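Local coordinates for protein CDP-glucose-4,6-dehydratase (Yersinia pseudotuberculosis, PDB 1RKX) that probably converts CDP-D-glucose to its 4-keto-6-deoxy derivative by removing water, using a bound NAD cofactor held in a Rossmann-type domain, at residues H17-Q30 with L49-I63. Residues are numbered along the deposited sequence; the frame is centred on the assembly and turned at random.
Sequences HTGFKGGWLSLWLQ and LFETARVADGMQSEI. With NAD (nicotinamide-adenine-dinucleotide), chain G.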
loop_
_atom_site.group_PDB
_atom_site.type_symbol
_atom_site.label_atom_id
_atom_site.label_comp_id
_atom_site.label_asym_id
_atom_site.label_seq_id
_atom_site.Cartn_x
_atom_site.Cartn_y
_atom_site.Cartn_z
ATOM N N HIS C 17 -8.628 -17.258 -32.051
ATOM C CA HIS C 17 -9.349 -16.615 -33.142
ATOM C C HIS C 17 -10.733 -17.218 -33.399
ATOM O O HIS C 17 -11.559 -16.599 -34.071
ATOM C CB HIS C 17 -8.523 -16.673 -34.436
ATOM C CG HIS C 17 -8.466 -18.035 -35.058
ATOM N ND1 HIS C 17 -7.923 -19.130 -34.416
ATOM C CD2 HIS C 17 -8.871 -18.477 -36.274
ATOM C CE1 HIS C 17 -7.992 -20.185 -35.210
ATOM N NE2 HIS C 17 -8.562 -19.815 -36.343
ATOM N N THR C 18 -10.998 -18.413 -32.869
ATOM C CA THR C 18 -12.297 -19.050 -33.085
ATOM C C THR C 18 -13.324 -18.647 -32.027
ATOM O O THR C 18 -14.460 -19.114 -32.048
ATOM C CB THR C 18 -12.184 -20.595 -33.082
ATOM O OG1 THR C 18 -11.725 -21.041 -31.802
ATOM C CG2 THR C 18 -11.215 -21.067 -34.177
ATOM N N GLY C 19 -12.911 -17.779 -31.110
ATOM C CA GLY C 19 -13.804 -17.332 -30.057
ATOM C C GLY C 19 -14.465 -15.993 -30.344
ATOM O O GLY C 19 -14.314 -15.427 -31.431
ATOM N N PHE C 20 -15.191 -15.486 -29.353
ATOM C CA PHE C 20 -15.909 -14.220 -29.470
ATOM C C PHE C 20 -14.998 -13.022 -29.719
ATOM O O PHE C 20 -15.083 -12.379 -30.770
ATOM C CB PHE C 20 -16.753 -14.001 -28.205
ATOM C CG PHE C 20 -17.461 -12.672 -28.156
ATOM C CD1 PHE C 20 -18.323 -12.281 -29.180
ATOM C CD2 PHE C 20 -17.303 -11.834 -27.053
ATOM C CE1 PHE C 20 -19.025 -11.072 -29.108
ATOM C CE2 PHE C 20 -17.997 -10.623 -26.965
ATOM C CZ PHE C 20 -18.862 -10.241 -27.995
ATOM N N LYS C 21 -14.128 -12.708 -28.762
ATOM C CA LYS C 21 -13.229 -11.571 -28.922
ATOM C C LYS C 21 -12.231 -11.803 -30.046
ATOM O O LYS C 21 -11.922 -10.888 -30.812
ATOM C CB LYS C 21 -12.470 -11.290 -27.621
ATOM C CG LYS C 21 -13.363 -10.832 -26.468
ATOM C CD LYS C 21 -12.567 -10.609 -25.193
ATOM C CE LYS C 21 -11.535 -9.500 -25.357
ATOM N NZ LYS C 21 -10.742 -9.276 -24.112
ATOM N N GLY C 22 -11.729 -13.029 -30.136
ATOM C CA GLY C 22 -10.764 -13.368 -31.164
ATOM C C GLY C 22 -11.313 -13.226 -32.569
ATOM O O GLY C 22 -10.592 -12.815 -33.478
ATOM N N GLY C 23 -12.582 -13.584 -32.744
ATOM C CA GLY C 23 -13.215 -13.474 -34.046
ATOM C C GLY C 23 -13.351 -12.021 -34.456
ATOM O O GLY C 23 -13.009 -11.648 -35.581
ATOM N N TRP C 24 -13.850 -11.180 -33.555
ATOM C CA TRP C 24 -13.984 -9.766 -33.898
ATOM C C TRP C 24 -12.614 -9.160 -34.199
ATOM O O TRP C 24 -12.472 -8.387 -35.145
ATOM C CB TRP C 24 -14.670 -8.982 -32.771
ATOM C CG TRP C 24 -16.172 -9.103 -32.784
ATOM C CD1 TRP C 24 -16.942 -9.888 -31.984
ATOM C CD2 TRP C 24 -17.075 -8.416 -33.661
ATOM N NE1 TRP C 24 -18.277 -9.735 -32.302
ATOM C CE2 TRP C 24 -18.383 -8.836 -33.330
ATOM C CE3 TRP C 24 -16.903 -7.485 -34.696
ATOM C CZ2 TRP C 24 -19.519 -8.355 -33.998
ATOM C CZ3 TRP C 24 -18.034 -7.005 -35.363
ATOM C CH2 TRP C 24 -19.325 -7.444 -35.008
ATOM N N LEU C 25 -11.605 -9.513 -33.408
ATOM C CA LEU C 25 -10.263 -8.979 -33.642
ATOM C C LEU C 25 -9.707 -9.448 -34.989
ATOM O O LEU C 25 -9.126 -8.652 -35.739
ATOM C CB LEU C 25 -9.293 -9.392 -32.530
ATOM C CG LEU C 25 -7.875 -8.822 -32.706
ATOM C CD1 LEU C 25 -7.919 -7.298 -32.655
ATOM C CD2 LEU C 25 -6.948 -9.354 -31.619
ATOM N N SER C 26 -9.875 -10.732 -35.288
ATOM C CA SER C 26 -9.389 -11.285 -36.550
ATOM C C SER C 26 -10.063 -10.601 -37.736
ATOM O O SER C 26 -9.400 -10.248 -38.712
ATOM C CB SER C 26 -9.629 -12.793 -36.596
ATOM O OG SER C 26 -8.832 -13.443 -35.618
ATOM N N LEU C 27 -11.379 -10.413 -37.647
ATOM C CA LEU C 27 -12.123 -9.744 -38.713
ATOM C C LEU C 27 -11.617 -8.316 -38.881
ATOM O O LEU C 27 -11.451 -7.831 -40.005
ATOM C CB LEU C 27 -13.615 -9.707 -38.393
ATOM C CG LEU C 27 -14.414 -10.999 -38.542
ATOM C CD1 LEU C 27 -15.829 -10.798 -37.997
ATOM C CD2 LEU C 27 -14.445 -11.405 -40.017
ATOM N N TRP C 28 -11.369 -7.645 -37.759
ATOM C CA TRP C 28 -10.887 -6.266 -37.776
ATOM C C TRP C 28 -9.531 -6.195 -38.474
ATOM O O TRP C 28 -9.315 -5.357 -39.351
ATOM C CB TRP C 28 -10.759 -5.729 -36.346
ATOM C CG TRP C 28 -10.721 -4.218 -36.253
ATOM C CD1 TRP C 28 -10.327 -3.338 -37.227
ATOM C CD2 TRP C 28 -11.069 -3.421 -35.112
ATOM N NE1 TRP C 28 -10.410 -2.045 -36.761
ATOM C CE2 TRP C 28 -10.863 -2.067 -35.467
ATOM C CE3 TRP C 28 -11.533 -3.720 -33.824
ATOM C CZ2 TRP C 28 -11.107 -1.011 -34.576
ATOM C CZ3 TRP C 28 -11.776 -2.666 -32.935
ATOM C CH2 TRP C 28 -11.561 -1.329 -33.321
ATOM N N LEU C 29 -8.622 -7.081 -38.078
ATOM C CA LEU C 29 -7.286 -7.138 -38.665
ATOM C C LEU C 29 -7.383 -7.412 -40.167
ATOM O O LEU C 29 -6.679 -6.789 -40.964
ATOM C CB LEU C 29 -6.460 -8.238 -37.986
ATOM C CG LEU C 29 -6.042 -7.959 -36.536
ATOM C CD1 LEU C 29 -5.502 -9.229 -35.878
ATOM C CD2 LEU C 29 -4.988 -6.856 -36.525
ATOM N N GLN C 30 -8.252 -8.345 -40.548
ATOM C CA GLN C 30 -8.434 -8.673 -41.962
ATOM C C GLN C 30 -8.876 -7.446 -42.759
ATOM O O GLN C 30 -8.320 -7.158 -43.821
ATOM C CB GLN C 30 -9.463 -9.791 -42.129
ATOM C CG GLN C 30 -9.029 -11.128 -41.541
ATOM C CD GLN C 30 -10.122 -12.177 -41.589
ATOM O OE1 GLN C 30 -10.104 -13.144 -40.816
ATOM N NE2 GLN C 30 -11.074 -12.003 -42.499
ATOM N N LEU C 49 -19.520 -16.950 -33.707
ATOM C CA LEU C 49 -19.162 -15.827 -34.565
ATOM C C LEU C 49 -18.249 -16.370 -35.659
ATOM O O LEU C 49 -18.350 -15.983 -36.826
ATOM C CB LEU C 49 -18.412 -14.762 -33.767
ATOM C CG LEU C 49 -17.871 -13.566 -34.557
ATOM C CD1 LEU C 49 -19.030 -12.719 -35.088
ATOM C CD2 LEU C 49 -16.977 -12.730 -33.657
ATOM N N PHE C 50 -17.364 -17.280 -35.266
ATOM C CA PHE C 50 -16.404 -17.876 -36.194
ATOM C C PHE C 50 -17.071 -18.346 -37.485
ATOM O O PHE C 50 -16.633 -17.997 -38.574
ATOM C CB PHE C 50 -15.688 -19.059 -35.530
ATOM C CG PHE C 50 -14.555 -19.620 -36.348
ATOM C CD1 PHE C 50 -13.402 -18.866 -36.566
ATOM C CD2 PHE C 50 -14.637 -20.900 -36.897
ATOM C CE1 PHE C 50 -12.338 -19.379 -37.322
ATOM C CE2 PHE C 50 -13.584 -21.424 -37.652
ATOM C CZ PHE C 50 -12.432 -20.663 -37.865
ATOM N N GLU C 51 -18.136 -19.129 -37.354
ATOM C CA GLU C 51 -18.839 -19.650 -38.521
ATOM C C GLU C 51 -19.816 -18.660 -39.152
ATOM O O GLU C 51 -19.841 -18.507 -40.376
ATOM C CB GLU C 51 -19.600 -20.928 -38.156
ATOM C CG GLU C 51 -18.723 -22.095 -37.712
ATOM C CD GLU C 51 -17.715 -22.523 -38.766
ATOM O OE1 GLU C 51 -17.954 -22.282 -39.965
ATOM O OE2 GLU C 51 -16.687 -23.121 -38.391
ATOM N N THR C 52 -20.617 -17.990 -38.325
ATOM C CA THR C 52 -21.601 -17.044 -38.841
ATOM C C THR C 52 -20.980 -15.871 -39.593
ATOM O O THR C 52 -21.545 -15.394 -40.581
ATOM C CB THR C 52 -22.514 -16.501 -37.710
ATOM O OG1 THR C 52 -21.723 -15.801 -36.738
ATOM C CG2 THR C 52 -23.258 -17.648 -37.028
ATOM N N ALA C 53 -19.809 -15.425 -39.156
ATOM C CA ALA C 53 -19.148 -14.297 -39.798
ATOM C C ALA C 53 -17.995 -14.704 -40.702
ATOM O O ALA C 53 -17.206 -13.860 -41.114
ATOM C CB ALA C 53 -18.657 -13.302 -38.740
ATOM N N ARG C 54 -17.901 -15.996 -41.008
ATOM C CA ARG C 54 -16.842 -16.512 -41.880
ATOM C C ARG C 54 -15.460 -15.995 -41.503
ATOM O O ARG C 54 -14.687 -15.572 -42.365
ATOM C CB ARG C 54 -17.126 -16.148 -43.348
ATOM C CG ARG C 54 -18.464 -16.636 -43.894
ATOM C CD ARG C 54 -18.726 -18.085 -43.518
ATOM N NE ARG C 54 -17.536 -18.915 -43.688
ATOM C CZ ARG C 54 -17.324 -20.047 -43.027
ATOM N NH1 ARG C 54 -18.224 -20.487 -42.157
ATOM N NH2 ARG C 54 -16.205 -20.732 -43.220
ATOM N N VAL C 55 -15.137 -16.040 -40.215
ATOM C CA VAL C 55 -13.841 -15.560 -39.754
ATOM C C VAL C 55 -12.636 -16.215 -40.442
ATOM O O VAL C 55 -11.656 -15.542 -40.747
ATOM C CB VAL C 55 -13.692 -15.746 -38.217
ATOM C CG1 VAL C 55 -12.274 -15.425 -37.779
ATOM C CG2 VAL C 55 -14.673 -14.845 -37.485
ATOM N N ALA C 56 -12.708 -17.518 -40.695
ATOM C CA ALA C 56 -11.582 -18.231 -41.306
ATOM C C ALA C 56 -11.284 -17.931 -42.773
ATOM O O ALA C 56 -10.131 -17.973 -43.196
ATOM C CB ALA C 56 -11.779 -19.731 -41.140
ATOM N N ASP C 57 -12.319 -17.629 -43.543
ATOM C CA ASP C 57 -12.160 -17.397 -44.977
ATOM C C ASP C 57 -11.111 -16.386 -45.413
ATOM O O ASP C 57 -10.502 -16.555 -46.469
ATOM C CB ASP C 57 -13.519 -17.054 -45.587
ATOM C CG ASP C 57 -14.537 -18.149 -45.356
ATOM O OD1 ASP C 57 -14.155 -19.203 -44.798
ATOM O OD2 ASP C 57 -15.715 -17.967 -45.720
ATOM N N GLY C 58 -10.880 -15.351 -44.613
ATOM C CA GLY C 58 -9.888 -14.357 -44.997
ATOM C C GLY C 58 -8.572 -14.441 -44.246
ATOM O O GLY C 58 -7.829 -13.459 -44.173
ATOM N N MET C 59 -8.261 -15.614 -43.700
ATOM C CA MET C 59 -7.027 -15.777 -42.936
ATOM C C MET C 59 -6.581 -17.234 -42.901
ATOM O O MET C 59 -7.255 -18.110 -43.434
ATOM C CB MET C 59 -7.260 -15.307 -41.495
ATOM C CG MET C 59 -8.250 -16.196 -40.739
ATOM S SD MET C 59 -8.644 -15.648 -39.054
ATOM C CE MET C 59 -7.085 -16.008 -38.209
ATOM N N GLN C 60 -5.430 -17.473 -42.278
ATOM C CA GLN C 60 -4.908 -18.825 -42.097
ATOM C C GLN C 60 -5.523 -19.281 -40.781
ATOM O O GLN C 60 -5.329 -18.634 -39.756
ATOM C CB GLN C 60 -3.391 -18.815 -41.937
ATOM C CG GLN C 60 -2.599 -18.694 -43.213
ATOM C CD GLN C 60 -1.121 -18.913 -42.972
ATOM O OE1 GLN C 60 -0.722 -19.924 -42.396
ATOM N NE2 GLN C 60 -0.299 -17.966 -43.416
ATOM N N SER C 61 -6.256 -20.387 -40.801
ATOM C CA SER C 61 -6.898 -20.880 -39.595
ATOM C C SER C 61 -6.380 -22.265 -39.199
ATOM O O SER C 61 -6.623 -23.251 -39.898
ATOM C CB SER C 61 -8.408 -20.916 -39.821
ATOM O OG SER C 61 -9.105 -21.350 -38.677
ATOM N N GLU C 62 -5.657 -22.338 -38.084
ATOM C CA GLU C 62 -5.136 -23.618 -37.617
ATOM C C GLU C 62 -5.819 -24.045 -36.327
ATOM O O GLU C 62 -5.976 -23.247 -35.396
ATOM C CB GLU C 62 -3.627 -23.556 -37.374
ATOM C CG GLU C 62 -3.030 -24.922 -37.040
ATOM C CD GLU C 62 -1.548 -24.872 -36.734
ATOM O OE1 GLU C 62 -0.886 -23.898 -37.140
ATOM O OE2 GLU C 62 -1.042 -25.825 -36.101
ATOM N N ILE C 63 -6.240 -25.303 -36.278
ATOM C CA ILE C 63 -6.881 -25.824 -35.084
ATOM C C ILE C 63 -5.825 -26.570 -34.271
ATOM O O ILE C 63 -5.214 -27.526 -34.751
ATOM C CB ILE C 63 -8.035 -26.779 -35.435
ATOM C CG1 ILE C 63 -9.137 -26.016 -36.182
ATOM C CG2 ILE C 63 -8.584 -27.419 -34.169
ATOM C CD1 ILE C 63 -9.663 -24.787 -35.447
HETATM P PA NAD G . -14.371 -17.512 -26.056
HETATM O O1A NAD G . -14.666 -18.748 -25.299
HETATM O O2A NAD G . -15.378 -17.074 -27.058
HETATM O O5B NAD G . -12.954 -17.633 -26.806
HETATM C C5B NAD G . -11.910 -18.436 -26.204
HETATM C C4B NAD G . -10.910 -18.913 -27.260
HETATM O O4B NAD G . -9.984 -19.700 -26.478
HETATM C C3B NAD G . -11.523 -19.869 -28.272
HETATM O O3B NAD G . -11.119 -19.416 -29.579
HETATM C C2B NAD G . -10.942 -21.209 -27.860
HETATM O O2B NAD G . -10.863 -22.165 -28.954
HETATM C C1B NAD G . -9.617 -20.797 -27.272
HETATM N N9A NAD G . -9.041 -21.824 -26.419
HETATM C C8A NAD G . -9.467 -22.226 -25.180
HETATM N N7A NAD G . -8.731 -23.205 -24.658
HETATM C C5A NAD G . -7.773 -23.449 -25.622
HETATM C C6A NAD G . -6.705 -24.372 -25.669
HETATM N N6A NAD G . -6.388 -25.245 -24.735
HETATM N N1A NAD G . -5.916 -24.370 -26.789
HETATM C C2A NAD G . -6.221 -23.473 -27.783
HETATM N N3A NAD G . -7.181 -22.576 -27.849
HETATM C C4A NAD G . -7.941 -22.609 -26.720
HETATM O O3 NAD G . -14.092 -16.370 -25.031
HETATM P PN NAD G . -13.748 -14.785 -25.253
HETATM O O1N NAD G . -14.875 -14.080 -24.636
HETATM O O2N NAD G . -13.622 -14.536 -26.712
HETATM O O5D NAD G . -12.437 -14.588 -24.390
HETATM C C5D NAD G . -11.251 -14.191 -25.089
HETATM C C4D NAD G . -10.120 -13.968 -24.104
HETATM O O4D NAD G . -10.544 -12.816 -23.302
HETATM C C3D NAD G . -9.813 -15.056 -23.074
HETATM O O3D NAD G . -8.412 -14.976 -22.742
HETATM C C2D NAD G . -10.682 -14.637 -21.896
HETATM O O2D NAD G . -10.195 -15.223 -20.677
HETATM C C1D NAD G . -10.509 -13.141 -21.932
HETATM N N1N NAD G . -11.567 -12.446 -21.207
HETATM C C2N NAD G . -12.865 -12.289 -21.722
HETATM C C3N NAD G . -13.897 -11.493 -20.986
HETATM C C7N NAD G . -15.216 -11.330 -21.623
HETATM O O7N NAD G . -16.051 -10.648 -21.008
HETATM N N7N NAD G . -15.542 -11.876 -22.813
HETATM C C4N NAD G . -13.568 -10.985 -19.600
HETATM C C5N NAD G . -12.155 -11.264 -19.195
HETATM C C6N NAD G . -11.264 -11.910 -19.917
HETATM O O HOH W 1 -16.672 -17.435 -32.521
#
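The buried imidazole of H17 is engaged by both ends of 49-63 at once. Its NE2 and S61 OG form a hydrogen bond of 2.8 Å, nearly straight at 174° and in the ring plane; either atom could be the donor. ND1 is hydrogen-bonded to S40 OG, which should hold the ring's rotation. F50 presents its edge to the imidazole face in an offset edge-to-face pair, planes at 88°, while M59 CE approaches CD2 of H17 obliquely. T18 faces two ways: CG2 lies over the F50 ring, 3.8 Å from the centroid, whereas OG1, also hydrogen-bonded to L41 O, accepts a 2.8 Å hydrogen bond from NAD O3B. A water bridges T18 O and F50 N. At the start of helix 49-52, L49 has CG trans to the amide nitrogen (chi1 175°), which carries CD2 over the five-membered ring of W24, 3.7 Å from its centroid. V55 splits its branches, CG1 against S26 CB and CG2 on G23 CA and L27 CG. Segment 17-30 also carries G19 and G22 of the glycine-rich Rossmann turn, where F20 N bonds NAD O2A and K21 N bonds NAD O2N, each at 2.8 Å, on different phosphates. Helix 20-31 thus packs against the 49-59 segment leading into edge strand 60-63, which pairs with strand 35-40, while helices 236-251 and 342-355 contact other side chains of the same helix.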